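Local atomic coordinates of hypothetical protein ylbA (Escherichia coli, PDB entry 1RC6), a protein that catalyses the manganese-dependent hydrolysis of (S)-ureidoglycine to (S)-ureidoglycolate and ammonia during the breakdown of allantoin as a nitrogen source. Residues Gly24-Leu29 with Asn214-Trp219; Ile49-Thr52 with Ser58-Asp61. One frame throughout, in Å; residues are numbered along the deposited sequence.

Contact 1 (Gly24-Leu29 with Asn214-Trp219); sequences GNFALL and NLDNNW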
loop_
_atom_site.group_PDB
_atom_site.type_symbol
_atom_site.label_atom_id
_atom_site.label_comp_id
_atom_site.label_asym_id
_atom_site.label_seq_id
_atom_site.Cartn_x
_atom_site.Cartn_y
_atom_site.Cartn_z
ATOM N N GLY A 24 4.343 -14.932 8.907
ATOM C CA GLY A 24 5.249 -15.418 7.884
ATOM C C GLY A 24 4.521 -15.963 6.669
ATOM O O GLY A 24 5.097 -16.075 5.583
ATOM N N ASN A 25 3.254 -16.317 6.848
ATOM C CA ASN A 25 2.469 -16.838 5.748
ATOM C C ASN A 25 1.511 -15.795 5.239
ATOM O O ASN A 25 1.592 -15.382 4.086
ATOM C CB ASN A 25 1.706 -18.083 6.170
ATOM C CG ASN A 25 2.465 -19.345 5.850
ATOM O OD1 ASN A 25 2.025 -20.453 6.169
ATOM N ND2 ASN A 25 3.622 -19.187 5.201
ATOM N N PHE A 26 0.595 -15.370 6.092
ATOM C CA PHE A 26 -0.345 -14.349 5.677
ATOM C C PHE A 26 -1.096 -13.805 6.876
ATOM O O PHE A 26 -1.042 -14.372 7.965
ATOM C CB PHE A 26 -1.313 -14.912 4.625
ATOM C CG PHE A 26 -2.586 -15.473 5.198
ATOM C CD1 PHE A 26 -3.711 -14.667 5.344
ATOM C CD2 PHE A 26 -2.656 -16.807 5.602
ATOM C CE1 PHE A 26 -4.891 -15.176 5.886
ATOM C CE2 PHE A 26 -3.835 -17.332 6.148
ATOM C CZ PHE A 26 -4.954 -16.514 6.290
ATOM N N ALA A 27 -1.782 -12.689 6.671
ATOM C CA ALA A 27 -2.553 -12.051 7.725
ATOM C C ALA A 27 -3.610 -11.173 7.095
ATOM O O ALA A 27 -3.332 -10.454 6.143
ATOM C CB ALA A 27 -1.649 -11.203 8.587
ATOM N N LEU A 28 -4.828 -11.249 7.610
ATOM C CA LEU A 28 -5.909 -10.424 7.108
ATOM C C LEU A 28 -6.158 -9.452 8.240
ATOM O O LEU A 28 -6.449 -9.849 9.359
ATOM C CB LEU A 28 -7.157 -11.266 6.833
ATOM C CG LEU A 28 -8.457 -10.594 6.367
ATOM C CD1 LEU A 28 -9.040 -9.779 7.501
ATOM C CD2 LEU A 28 -8.205 -9.714 5.172
ATOM N N LEU A 29 -6.000 -8.172 7.955
ATOM C CA LEU A 29 -6.191 -7.134 8.952
ATOM C C LEU A 29 -7.297 -6.206 8.518
ATOM O O LEU A 29 -7.462 -5.937 7.331
ATOM C CB LEU A 29 -4.905 -6.324 9.121
ATOM C CG LEU A 29 -3.856 -6.761 10.145
ATOM C CD1 LEU A 29 -3.829 -8.267 10.323
ATOM C CD2 LEU A 29 -2.516 -6.247 9.674
ATOM N N ASN A 214 -8.387 -16.343 -1.447
ATOM C CA ASN A 214 -8.074 -17.695 -1.032
ATOM C C ASN A 214 -6.626 -17.692 -0.590
ATOM O O ASN A 214 -5.721 -17.937 -1.391
ATOM C CB ASN A 214 -8.250 -18.676 -2.189
ATOM C CG ASN A 214 -7.868 -20.093 -1.808
ATOM O OD1 ASN A 214 -8.559 -20.745 -1.027
ATOM N ND2 ASN A 214 -6.753 -20.574 -2.349
ATOM N N LEU A 215 -6.412 -17.404 0.689
ATOM C CA LEU A 215 -5.068 -17.355 1.249
ATOM C C LEU A 215 -4.511 -18.754 1.509
ATOM O O LEU A 215 -4.019 -19.412 0.589
ATOM C CB LEU A 215 -5.072 -16.530 2.542
ATOM C CG LEU A 215 -5.529 -15.064 2.443
ATOM C CD1 LEU A 215 -4.712 -14.339 1.382
ATOM C CD2 LEU A 215 -7.009 -14.997 2.101
ATOM N N ASP A 216 -4.578 -19.205 2.757
ATOM C CA ASP A 216 -4.077 -20.530 3.092
ATOM C C ASP A 216 -5.165 -21.572 2.876
ATOM O O ASP A 216 -5.640 -22.210 3.817
ATOM C CB ASP A 216 -3.566 -20.562 4.534
ATOM C CG ASP A 216 -2.186 -19.928 4.677
ATOM O OD1 ASP A 216 -1.718 -19.756 5.824
ATOM O OD2 ASP A 216 -1.566 -19.607 3.639
ATOM N N ASN A 217 -5.550 -21.720 1.613
ATOM C CA ASN A 217 -6.566 -22.670 1.193
ATOM C C ASN A 217 -7.946 -22.395 1.745
ATOM O O ASN A 217 -8.845 -23.218 1.591
ATOM C CB ASN A 217 -6.156 -24.086 1.573
ATOM C CG ASN A 217 -4.948 -24.552 0.813
ATOM O OD1 ASN A 217 -4.510 -25.693 0.954
ATOM N ND2 ASN A 217 -4.393 -23.668 -0.006
ATOM N N ASN A 218 -8.128 -21.249 2.386
ATOM C CA ASN A 218 -9.435 -20.925 2.935
ATOM C C ASN A 218 -9.978 -19.650 2.332
ATOM O O ASN A 218 -9.269 -18.654 2.201
ATOM C CB ASN A 218 -9.366 -20.807 4.461
ATOM C CG ASN A 218 -9.188 -22.156 5.139
ATOM O OD1 ASN A 218 -10.090 -23.000 5.113
ATOM N ND2 ASN A 218 -8.018 -22.371 5.741
ATOM N N TRP A 219 -11.245 -19.691 1.948
ATOM C CA TRP A 219 -11.871 -18.530 1.353
ATOM C C TRP A 219 -12.232 -17.519 2.420
ATOM O O TRP A 219 -12.775 -17.873 3.470
ATOM C CB TRP A 219 -13.115 -18.940 0.573
ATOM C CG TRP A 219 -12.803 -19.905 -0.505
ATOM C CD1 TRP A 219 -12.757 -21.264 -0.402
ATOM C CD2 TRP A 219 -12.437 -19.590 -1.851
ATOM N NE1 TRP A 219 -12.383 -21.815 -1.603
ATOM C CE2 TRP A 219 -12.179 -20.808 -2.509
ATOM C CE3 TRP A 219 -12.295 -18.391 -2.562
ATOM C CZ2 TRP A 219 -11.793 -20.867 -3.850
ATOM C CZ3 TRP A 219 -11.909 -18.448 -3.897
ATOM C CH2 TRP A 219 -11.662 -19.680 -4.527
#

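Contact 2 (Ile49-Thr52 with Ser58-Asp61); sequences ILST and SFVD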
loop_
_atom_site.group_PDB
_atom_site.type_symbol
_atom_site.label_atom_id
_atom_site.label_comp_id
_atom_site.label_asym_id
_atom_site.label_seq_id
_atom_site.Cartn_x
_atom_site.Cartn_y
_atom_site.Cartn_z
ATOM N N ILE A 49 -0.501 1.458 11.843
ATOM C CA ILE A 49 0.551 0.619 11.280
ATOM C C ILE A 49 -0.014 -0.747 10.856
ATOM O O ILE A 49 -0.827 -1.336 11.572
ATOM C CB ILE A 49 1.651 0.409 12.315
ATOM C CG1 ILE A 49 2.274 1.751 12.673
ATOM C CG2 ILE A 49 2.682 -0.547 11.797
ATOM C CD1 ILE A 49 3.126 1.706 13.920
ATOM N N LEU A 50 0.421 -1.240 9.695
ATOM C CA LEU A 50 -0.044 -2.521 9.167
ATOM C C LEU A 50 1.063 -3.566 9.190
ATOM O O LEU A 50 1.365 -4.116 10.231
ATOM C CB LEU A 50 -0.579 -2.322 7.751
ATOM C CG LEU A 50 -1.683 -1.250 7.736
ATOM C CD1 LEU A 50 -2.179 -1.019 6.324
ATOM C CD2 LEU A 50 -2.825 -1.679 8.624
ATOM N N SER A 51 1.675 -3.851 8.055
ATOM C CA SER A 51 2.752 -4.827 8.054
ATOM C C SER A 51 4.014 -4.265 8.728
ATOM O O SER A 51 4.291 -3.065 8.669
ATOM C CB SER A 51 3.072 -5.244 6.619
ATOM O OG SER A 51 1.952 -5.870 6.009
ATOM N N THR A 52 4.773 -5.141 9.381
ATOM C CA THR A 52 6.023 -4.765 10.048
ATOM C C THR A 52 6.876 -6.022 10.058
ATOM O O THR A 52 6.366 -7.113 9.837
ATOM C CB THR A 52 5.810 -4.347 11.516
ATOM O OG1 THR A 52 5.366 -5.480 12.268
ATOM C CG2 THR A 52 4.768 -3.244 11.631
ATOM N N SER A 58 9.379 -7.277 5.165
ATOM C CA SER A 58 10.672 -6.619 5.078
ATOM C C SER A 58 10.398 -5.163 4.738
ATOM O O SER A 58 11.172 -4.514 4.039
ATOM C CB SER A 58 11.528 -7.267 3.988
ATOM O OG SER A 58 10.910 -7.144 2.717
ATOM N N PHE A 59 9.266 -4.669 5.229
ATOM C CA PHE A 59 8.846 -3.293 5.021
ATOM C C PHE A 59 7.857 -2.940 6.106
ATOM O O PHE A 59 7.470 -3.796 6.904
ATOM C CB PHE A 59 8.161 -3.129 3.662
ATOM C CG PHE A 59 6.971 -4.048 3.455
ATOM C CD1 PHE A 59 7.138 -5.322 2.913
ATOM C CD2 PHE A 59 5.684 -3.636 3.798
ATOM C CE1 PHE A 59 6.044 -6.167 2.713
ATOM C CE2 PHE A 59 4.586 -4.475 3.605
ATOM C CZ PHE A 59 4.771 -5.742 3.061
ATOM N N VAL A 60 7.462 -1.676 6.159
ATOM C CA VAL A 60 6.465 -1.245 7.125
ATOM C C VAL A 60 5.518 -0.406 6.317
ATOM O O VAL A 60 5.970 0.473 5.594
ATOM C CB VAL A 60 7.034 -0.343 8.219
ATOM C CG1 VAL A 60 5.934 -0.006 9.198
ATOM C CG2 VAL A 60 8.202 -1.014 8.924
ATOM N N ASP A 61 4.222 -0.681 6.387
ATOM C CA ASP A 61 3.284 0.142 5.639
ATOM C C ASP A 61 2.205 0.665 6.569
ATOM O O ASP A 61 2.025 0.142 7.673
ATOM C CB ASP A 61 2.714 -0.603 4.427
ATOM C CG ASP A 61 2.139 -1.947 4.775
ATOM O OD1 ASP A 61 1.780 -2.672 3.824
ATOM O OD2 ASP A 61 2.042 -2.280 5.982
#

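Contact 1 (Gly24-Leu29 with Asn214-Trp219)
The phenyl ring of F26 receives L215 over one face and D216 at its edge, and these two meetings make up nearly all of the contact. L215 comes in with its CB almost on the ring axis, 3.5 Å from the centroid of the F26 ring and 7° off the normal, a CH-pi contact. Its CG lies over the CD1 side of the ring, with L215 CG to F26 CD1 at 3.4 Å, and the two side chains cross at about a right angle. D216 approaches in the plane of the ring: its OD1 is 3.1 Å from F26 CD2, and the carboxylate stands nearly upright to the ring, the planes 82° apart. In this position a carboxylate oxygen would favourably meet the slightly positive rim of the phenyl. D216 OD1 also reaches N25 CB, at 3.8 Å. An alanine in place of F26 would remove the ring, probably leaving the flank of L215 without its partner and opening a gap between strand and turn.

Behind these contacts, D216 is the centre of an inverse gamma turn, closed by a weak bond from N217 N to L215 O, 3.0 Å. In both L215 and D216, CG lies beside the backbone N and anti to the carbonyl carbon (chi1 -60° in L215), which with the turn directs both side chains at the ring. D216 also touches K22, and L215 rests on I228 and Q236. On the other segment, backbone bonds of N25 and A27 to G231 and F229 fix the strand that carries F26, whose ring also packs on I20. The contact thus joins an N-terminal strand, added to the sheet of the C-terminal cupin domain, to the turn linking strands 210-214 and 219-223 of the facing sheet, an arrangement consistent with the beta-sandwich of a bicupin.

Contact 2 (Ile49-Thr52 with Ser58-Asp61)
The carboxylate of D61 folds back across the chain toward L50 and S51, its CG set between the backbone N and the carbonyl carbon (chi1 52°). From there OD2 accepts a bond from the backbone amide of S51, S51 N to D61 OD2 being 2.6 Å; S51 N lies nearly on the extension of the CG-OD2 bond, though the N-H is bent (140°). The main chain of D61 is used as well: L50 N bonds to D61 O at 2.9 Å, nearly straight at 162°, whereas the return bond from D61 N to S51 O is weak at 3.3 Å. Backbone and carboxylate of D61 thus grip two successive amides, L50 N and S51 N, just past the end of strand 46-49.

The side chain of S51 sits between two groups. Its CB lies 3.5 Å from F59 CE2, approaching the ring obliquely, while its OG and D61 OD1 both bond to the hydroxyl of Y227, which ties the two segments together from outside. The F59 ring presents its edge to the D61 carboxylate carbon and stacks on Y132. V60 instead lies near I49, the branches I49 CG2 and V60 CG1 passing obliquely at 4.2 Å, and its CA makes a CA-H...O contact with S51 O. This is the loop end of the antiparallel hairpin of strands 46-49 and 60-67, at the border of the N-terminal cupin sheet, where Y227 brings in the C-terminal cupin domain.

Overall arrangement
Contacts 1 and 2 do not touch, although their nearest atoms are about 4 Å apart and their centres about 17 Å. Strand 227-230 relates them: it pairs along its backbone with the strand of contact 1, and it carries Y227, which reaches contact 2. Both lie near the probable manganese and substrate site of the C-terminal cupin, where, by similarity, H198, H202 and Q236 bind manganese and Q236 and K253 the substrate. L215 comes closest, its side chain about 3 Å from that of Q236, while that of F26 is about 8 Å from that of H198. At contact 2 the F59 side chain is about 7 Å from that of H202 and about 8 Å from that of K253.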